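Long-range contacts in PA14 domain-containing protein (Clostridium clariflavum, PDB 6QDI), which probably senses extracellular plant-biomass polysaccharides through its tandem calcium-binding PA14 domains, as part of a membrane-bound RsgI-like anti-sigma factor that would control a SigI-type sigma factor: residues Val22-Asp27 and Val133-Leu138; Leu73-Lys78 and Tyr104-Glu109. One frame throughout, in Å; residues are numbered along the deposited sequence.

In the fold
Both contacts belong to the first of the two PA14 domains, with centres about 14 Å apart. Contact 1 lies toward the surface: two largely irregular segments meet through one direct hydrogen bond, two bridging waters and a few methyl contacts, where strand 17-23 ends and the chain returns before strand 138-140. Contact 2 is a regular antiparallel strand pair, with an apolar face turned to the domain interior and a face of charged, amide and indole groups on the other side; it buries 562 Å² against 203 Å² in contact 1. Both reach the same curled sheet, and they touch inside the domain where Ile-26 CD1 lies 3.6 Å from Leu-108 CD1.

Contact 1 (Val22-Asp27 and Val133-Leu138); sequences VDKTID and VPTECL
Thr-135 grips the backbone of Lys-24 through its hydroxyl: OG1 donates to the carbonyl O of Lys-24 at 2.8 Å. OG1 approaches the carbonyl from the side, at a C=O...OG1 angle of 115° and tilted 28° out of the carbonyl plane. With chi1 at -161°, OG1 stands opposite the backbone N of Thr-135 and faces segment 22-27, and CA of Thr-135 makes a further CH...O contact with Lys-24 O at 3.3 Å. The two side chains run alongside each other, CB of Lys-24 lying 3.5 Å from OG1 of Thr-135. Further out, the lysine chain bends at its last torsion, and a water accepts from NZ while donating to OG1 of Thr-135, so the hydroxyl both gives and receives a bond. The methyl CG2 of Thr-25 rests 3.6 Å from the carbonyl O of Val-133, and CD1 of Leu-138 lies 3.9 Å from the Lys-24 carbonyl O. Thr-135 to Cys-137 form a short 3-10 turn, in which Cys-137 N bonds to Pro-134 O and Leu-138 N to Thr-135 O; in this PA14 beta-sandwich the turn leads into strand 138-140, while segment 22-27 crosses from strand 17-23 to strand 27-31. A second water joins the segments nearer Ile-26 and Val-133, accepting from Ile-26 N and donating to Val-133 O, the latter at 2.8 Å. Ile-26 and Val-133 are also both backbone-bonded to Leu-121 of strand 117-125, and the side chains of Ile-26 and Leu-138 both pack on Leu-4 of strand 4-9.

Contact 2 (Leu73-Lys78 and Tyr104-Glu109); sequences LWIDNK and YDIKLE
Lys-107 lays its side chain alongside the indole of Trp-74, both pointing the same way from this antiparallel hydrogen-bonded pair. The lysine chain leaves opposite its backbone N (chi1 177°) and bends at chi3, which sets CE over one face of the six-membered ring, 3.5 Å from the centroid in a CH-pi contact. NZ follows above the same face, 4.2 Å from the centroid of that ring and almost on its normal, as a cation-pi partner. Glu-109 meets the rim instead: OE1 lies 3.4 Å from Trp-74 CH2 near the ring plane, with the carboxylate turned 74° from the indole, while OE2 forms a salt bridge with Arg-48. At the type I' turn, Asn-77 ND2 donates to the anti lone pair of Asp-105 OD2 at 2.9 Å, the amide and carboxylate planes 63° apart; Asp-105 OD1 pairs with Lys-52. Asp-76 OD1 sits in the plane of the Tyr-104 ring, at its CD1 edge, and shares a water with Asp-105 N. On the face opposite Trp-74 and Lys-107, Ile-75 CD1 lies 3.7 Å from Ile-106 CD1, the two side chains running side by side. Leu-73 CD1 touches Leu-108 CD1 there too. Reciprocal backbone bonds between Trp-74 and Lys-107 set the register. The 75-78 turn joins strand 71-75 to strand 78-83 as a beta-hairpin; strand 104-113 pairs on with strand 44-53, and the aliphatic face packs against Phe-63 and Ile-65 of strand 59-68 in the other sheet.

Contact 1 (Val22-Asp27 and Val133-Leu138)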
loop_
_atom_site.group_PDB
_atom_site.type_symbol
_atom_site.label_atom_id
_atom_site.label_comp_id
_atom_site.label_asym_id
_atom_site.label_seq_id
_atom_site.Cartn_x
_atom_site.Cartn_y
_atom_site.Cartn_z
ATOM N N VAL A 22 -13.002 9.010 -7.977
ATOM C CA VAL A 22 -13.896 9.719 -7.099
ATOM C C VAL A 22 -15.038 8.789 -6.679
ATOM O O VAL A 22 -15.741 8.201 -7.529
ATOM C CB VAL A 22 -14.403 11.010 -7.758
ATOM C CG1 VAL A 22 -15.481 11.650 -6.901
ATOM C CG2 VAL A 22 -13.265 11.986 -7.955
ATOM N N ASP A 23 -15.180 8.640 -5.369
ATOM C CA ASP A 23 -16.227 7.832 -4.780
ATOM C C ASP A 23 -17.342 8.756 -4.270
ATOM O O ASP A 23 -17.093 9.721 -3.559
ATOM C CB ASP A 23 -15.639 6.997 -3.647
ATOM C CG ASP A 23 -14.632 5.980 -4.151
ATOM O OD1 ASP A 23 -14.918 5.282 -5.142
ATOM O OD2 ASP A 23 -13.533 5.925 -3.515
ATOM N N LYS A 24 -18.582 8.461 -4.624
ATOM C CA LYS A 24 -19.664 9.383 -4.316
ATOM C C LYS A 24 -19.918 9.556 -2.839
ATOM O O LYS A 24 -20.187 10.662 -2.398
ATOM C CB LYS A 24 -20.952 8.984 -5.027
ATOM C CG LYS A 24 -20.871 9.169 -6.536
ATOM C CD LYS A 24 -22.213 8.906 -7.184
ATOM C CE LYS A 24 -22.124 8.975 -8.714
ATOM N NZ LYS A 24 -21.850 10.356 -9.209
ATOM N N THR A 25 -19.747 8.467 -2.091
ATOM C CA THR A 25 -19.858 8.448 -0.656
ATOM C C THR A 25 -18.839 7.435 -0.120
ATOM O O THR A 25 -18.321 6.617 -0.897
ATOM C CB THR A 25 -21.269 7.986 -0.202
ATOM O OG1 THR A 25 -21.493 6.668 -0.662
ATOM C CG2 THR A 25 -22.385 8.917 -0.674
ATOM N N ILE A 26 -18.569 7.489 1.191
ATOM C CA ILE A 26 -17.733 6.439 1.825
ATOM C C ILE A 26 -18.693 5.412 2.412
ATOM O O ILE A 26 -19.157 5.539 3.538
ATOM C CB ILE A 26 -16.759 7.015 2.879
ATOM C CG1 ILE A 26 -15.894 8.129 2.279
ATOM C CG2 ILE A 26 -15.879 5.872 3.390
ATOM C CD1 ILE A 26 -14.709 8.605 3.100
ATOM N N ASP A 27 -18.980 4.387 1.617
ATOM C CA ASP A 27 -19.960 3.374 1.959
ATOM C C ASP A 27 -19.616 2.144 1.164
ATOM O O ASP A 27 -20.087 1.995 0.036
ATOM C CB ASP A 27 -21.361 3.900 1.628
ATOM C CG ASP A 27 -22.469 2.942 1.973
ATOM O OD1 ASP A 27 -22.255 1.968 2.734
ATOM O OD2 ASP A 27 -23.554 3.236 1.471
ATOM N N VAL A 133 -22.915 10.031 5.077
ATOM C CA VAL A 133 -22.600 11.399 4.665
ATOM C C VAL A 133 -22.834 11.465 3.155
ATOM O O VAL A 133 -22.243 10.684 2.409
ATOM C CB VAL A 133 -21.165 11.815 5.001
ATOM C CG1 VAL A 133 -20.970 13.240 4.522
ATOM C CG2 VAL A 133 -20.926 11.738 6.492
ATOM N N PRO A 134 -23.745 12.343 2.703
ATOM C CA PRO A 134 -24.198 12.241 1.308
ATOM C C PRO A 134 -23.300 12.930 0.293
ATOM O O PRO A 134 -22.540 13.870 0.628
ATOM C CB PRO A 134 -25.545 12.928 1.334
ATOM C CG PRO A 134 -25.420 13.935 2.430
ATOM C CD PRO A 134 -24.546 13.310 3.479
ATOM N N THR A 135 -23.405 12.515 -0.952
ATOM C CA THR A 135 -22.506 12.983 -1.979
ATOM C C THR A 135 -22.550 14.491 -2.180
ATOM O O THR A 135 -21.513 15.116 -2.466
ATOM C CB THR A 135 -22.729 12.204 -3.292
ATOM O OG1 THR A 135 -21.594 12.336 -4.167
ATOM C CG2 THR A 135 -23.999 12.640 -4.029
ATOM N N GLU A 136 -23.710 15.097 -1.992
ATOM C CA GLU A 136 -23.829 16.517 -2.276
ATOM C C GLU A 136 -23.107 17.375 -1.236
ATOM O O GLU A 136 -22.961 18.596 -1.448
ATOM C CB GLU A 136 -25.276 16.967 -2.437
ATOM C CG GLU A 136 -26.109 16.808 -1.206
ATOM C CD GLU A 136 -26.769 15.445 -0.995
ATOM O OE1 GLU A 136 -26.491 14.453 -1.735
ATOM O OE2 GLU A 136 -27.589 15.402 -0.034
ATOM N N CYS A 137 -22.662 16.758 -0.135
ATOM C CA CYS A 137 -21.911 17.452 0.895
ATOM C C CYS A 137 -20.387 17.157 0.826
ATOM O O CYS A 137 -19.650 17.580 1.716
ATOM C CB CYS A 137 -22.427 17.073 2.266
ATOM S SG CYS A 137 -24.107 17.625 2.557
ATOM N N LEU A 138 -19.954 16.439 -0.210
ATOM C CA LEU A 138 -18.558 16.021 -0.340
ATOM C C LEU A 138 -18.001 16.538 -1.656
ATOM O O LEU A 138 -18.632 16.345 -2.700
ATOM C CB LEU A 138 -18.484 14.497 -0.272
ATOM C CG LEU A 138 -18.959 13.861 1.039
ATOM C CD1 LEU A 138 -19.034 12.344 0.916
ATOM C CD2 LEU A 138 -18.068 14.257 2.227
HETATM O O HOH W 1 -21.988 12.509 -6.999
HETATM O O HOH W 2 -20.120 8.955 3.162
#

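Contact 2 (Leu73-Lys78 and Tyr104-Glu109)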
loop_
_atom_site.group_PDB
_atom_site.type_symbol
_atom_site.label_atom_id
_atom_site.label_comp_id
_atom_site.label_asym_id
_atom_site.label_seq_id
_atom_site.Cartn_x
_atom_site.Cartn_y
_atom_site.Cartn_z
ATOM N N LEU A 73 -9.878 9.202 10.906
ATOM C CA LEU A 73 -10.718 10.258 10.329
ATOM C C LEU A 73 -10.328 11.613 10.867
ATOM O O LEU A 73 -10.365 11.798 12.076
ATOM C CB LEU A 73 -12.181 10.033 10.612
ATOM C CG LEU A 73 -13.157 11.136 10.122
ATOM C CD1 LEU A 73 -13.224 11.197 8.619
ATOM C CD2 LEU A 73 -14.540 10.909 10.697
ATOM N N TRP A 74 -9.979 12.514 9.959
ATOM C CA TRP A 74 -9.719 13.912 10.283
ATOM C C TRP A 74 -10.826 14.753 9.664
ATOM O O TRP A 74 -11.114 14.646 8.467
ATOM C CB TRP A 74 -8.374 14.420 9.717
ATOM C CG TRP A 74 -7.091 13.856 10.202
ATOM C CD1 TRP A 74 -6.210 14.464 11.048
ATOM C CD2 TRP A 74 -6.464 12.625 9.827
ATOM N NE1 TRP A 74 -5.101 13.709 11.217
ATOM C CE2 TRP A 74 -5.234 12.556 10.515
ATOM C CE3 TRP A 74 -6.836 11.554 9.005
ATOM C CZ2 TRP A 74 -4.347 11.499 10.348
ATOM C CZ3 TRP A 74 -5.951 10.483 8.853
ATOM C CH2 TRP A 74 -4.720 10.478 9.508
ATOM N N ILE A 75 -11.411 15.646 10.475
ATOM C CA ILE A 75 -12.363 16.649 9.995
ATOM C C ILE A 75 -11.781 17.989 10.427
ATOM O O ILE A 75 -11.400 18.135 11.573
ATOM C CB ILE A 75 -13.777 16.473 10.606
ATOM C CG1 ILE A 75 -14.393 15.102 10.273
ATOM C CG2 ILE A 75 -14.675 17.625 10.161
ATOM C CD1 ILE A 75 -14.753 14.923 8.824
ATOM N N ASP A 76 -11.695 18.944 9.514
ATOM C CA ASP A 76 -11.116 20.249 9.811
ATOM C C ASP A 76 -9.705 20.113 10.369
ATOM O O ASP A 76 -9.280 20.855 11.270
ATOM C CB ASP A 76 -11.995 21.034 10.792
ATOM C CG ASP A 76 -11.577 22.501 10.928
ATOM O OD1 ASP A 76 -11.125 23.085 9.924
ATOM O OD2 ASP A 76 -11.719 23.043 12.021
ATOM N N ASN A 77 -8.976 19.125 9.868
ATOM C CA ASN A 77 -7.616 18.830 10.279
ATOM C C ASN A 77 -7.481 18.393 11.732
ATOM O O ASN A 77 -6.357 18.328 12.271
ATOM C CB ASN A 77 -6.670 19.962 9.886
ATOM C CG ASN A 77 -6.776 20.262 8.400
ATOM O OD1 ASN A 77 -6.412 19.449 7.576
ATOM N ND2 ASN A 77 -7.365 21.423 8.055
ATOM N N LYS A 78 -8.576 17.959 12.355
ATOM C CA LYS A 78 -8.543 17.418 13.679
ATOM C C LYS A 78 -8.799 15.912 13.553
ATOM O O LYS A 78 -9.813 15.497 12.947
ATOM C CB LYS A 78 -9.586 18.056 14.571
ATOM C CG LYS A 78 -9.541 17.520 15.992
ATOM C CD LYS A 78 -10.474 18.246 16.973
ATOM C CE LYS A 78 -9.917 19.552 17.502
ATOM N NZ LYS A 78 -8.669 19.440 18.332
ATOM N N TYR A 104 -14.927 22.288 4.948
ATOM C CA TYR A 104 -13.900 21.788 5.829
ATOM C C TYR A 104 -13.112 20.682 5.165
ATOM O O TYR A 104 -13.650 19.885 4.420
ATOM C CB TYR A 104 -14.508 21.231 7.090
ATOM C CG TYR A 104 -15.203 22.274 7.937
ATOM C CD1 TYR A 104 -14.479 23.025 8.872
ATOM C CD2 TYR A 104 -16.564 22.496 7.854
ATOM C CE1 TYR A 104 -15.077 23.983 9.669
ATOM C CE2 TYR A 104 -17.184 23.441 8.664
ATOM C CZ TYR A 104 -16.437 24.179 9.575
ATOM O OH TYR A 104 -17.058 25.129 10.371
ATOM N N ASP A 105 -11.823 20.606 5.468
ATOM C CA ASP A 105 -11.044 19.477 5.037
ATOM C C ASP A 105 -11.592 18.185 5.649
ATOM O O ASP A 105 -12.036 18.171 6.802
ATOM C CB ASP A 105 -9.607 19.655 5.464
ATOM C CG ASP A 105 -8.927 20.777 4.703
ATOM O OD1 ASP A 105 -9.106 20.834 3.469
ATOM O OD2 ASP A 105 -8.212 21.535 5.319
ATOM N N ILE A 106 -11.502 17.116 4.875
ATOM C CA ILE A 106 -11.807 15.781 5.354
ATOM C C ILE A 106 -10.714 14.876 4.780
ATOM O O ILE A 106 -10.385 14.941 3.595
ATOM C CB ILE A 106 -13.242 15.288 4.998
ATOM C CG1 ILE A 106 -13.445 13.846 5.455
ATOM C CG2 ILE A 106 -13.548 15.464 3.525
ATOM C CD1 ILE A 106 -14.905 13.442 5.452
ATOM N N LYS A 107 -10.200 13.990 5.640
ATOM C CA LYS A 107 -9.272 12.926 5.245
ATOM C C LYS A 107 -9.659 11.678 5.987
ATOM O O LYS A 107 -9.830 11.728 7.226
ATOM C CB LYS A 107 -7.826 13.331 5.559
ATOM C CG LYS A 107 -6.828 12.231 5.232
ATOM C CD LYS A 107 -5.371 12.672 5.339
ATOM C CE LYS A 107 -4.972 13.237 6.668
ATOM N NZ LYS A 107 -3.526 13.588 6.694
ATOM N N LEU A 108 -9.820 10.568 5.292
ATOM C CA LEU A 108 -10.163 9.309 5.920
ATOM C C LEU A 108 -9.190 8.279 5.354
ATOM O O LEU A 108 -9.156 8.062 4.147
ATOM C CB LEU A 108 -11.607 8.922 5.638
ATOM C CG LEU A 108 -12.202 7.776 6.502
ATOM C CD1 LEU A 108 -13.718 7.788 6.429
ATOM C CD2 LEU A 108 -11.744 6.389 6.149
ATOM N N GLU A 109 -8.423 7.650 6.249
ATOM C CA GLU A 109 -7.516 6.577 5.886
ATOM C C GLU A 109 -8.071 5.248 6.410
ATOM O O GLU A 109 -8.653 5.203 7.495
ATOM C CB GLU A 109 -6.128 6.861 6.450
ATOM C CG GLU A 109 -5.452 8.007 5.738
ATOM C CD GLU A 109 -4.149 8.495 6.324
ATOM O OE1 GLU A 109 -3.711 7.987 7.372
ATOM O OE2 GLU A 109 -3.523 9.352 5.664
HETATM O O HOH W 3 -10.791 22.648 7.278
HETATM O O HOH W 4 -9.370 17.139 7.878
HETATM O O HOH W 5 -5.666 19.697 5.039
#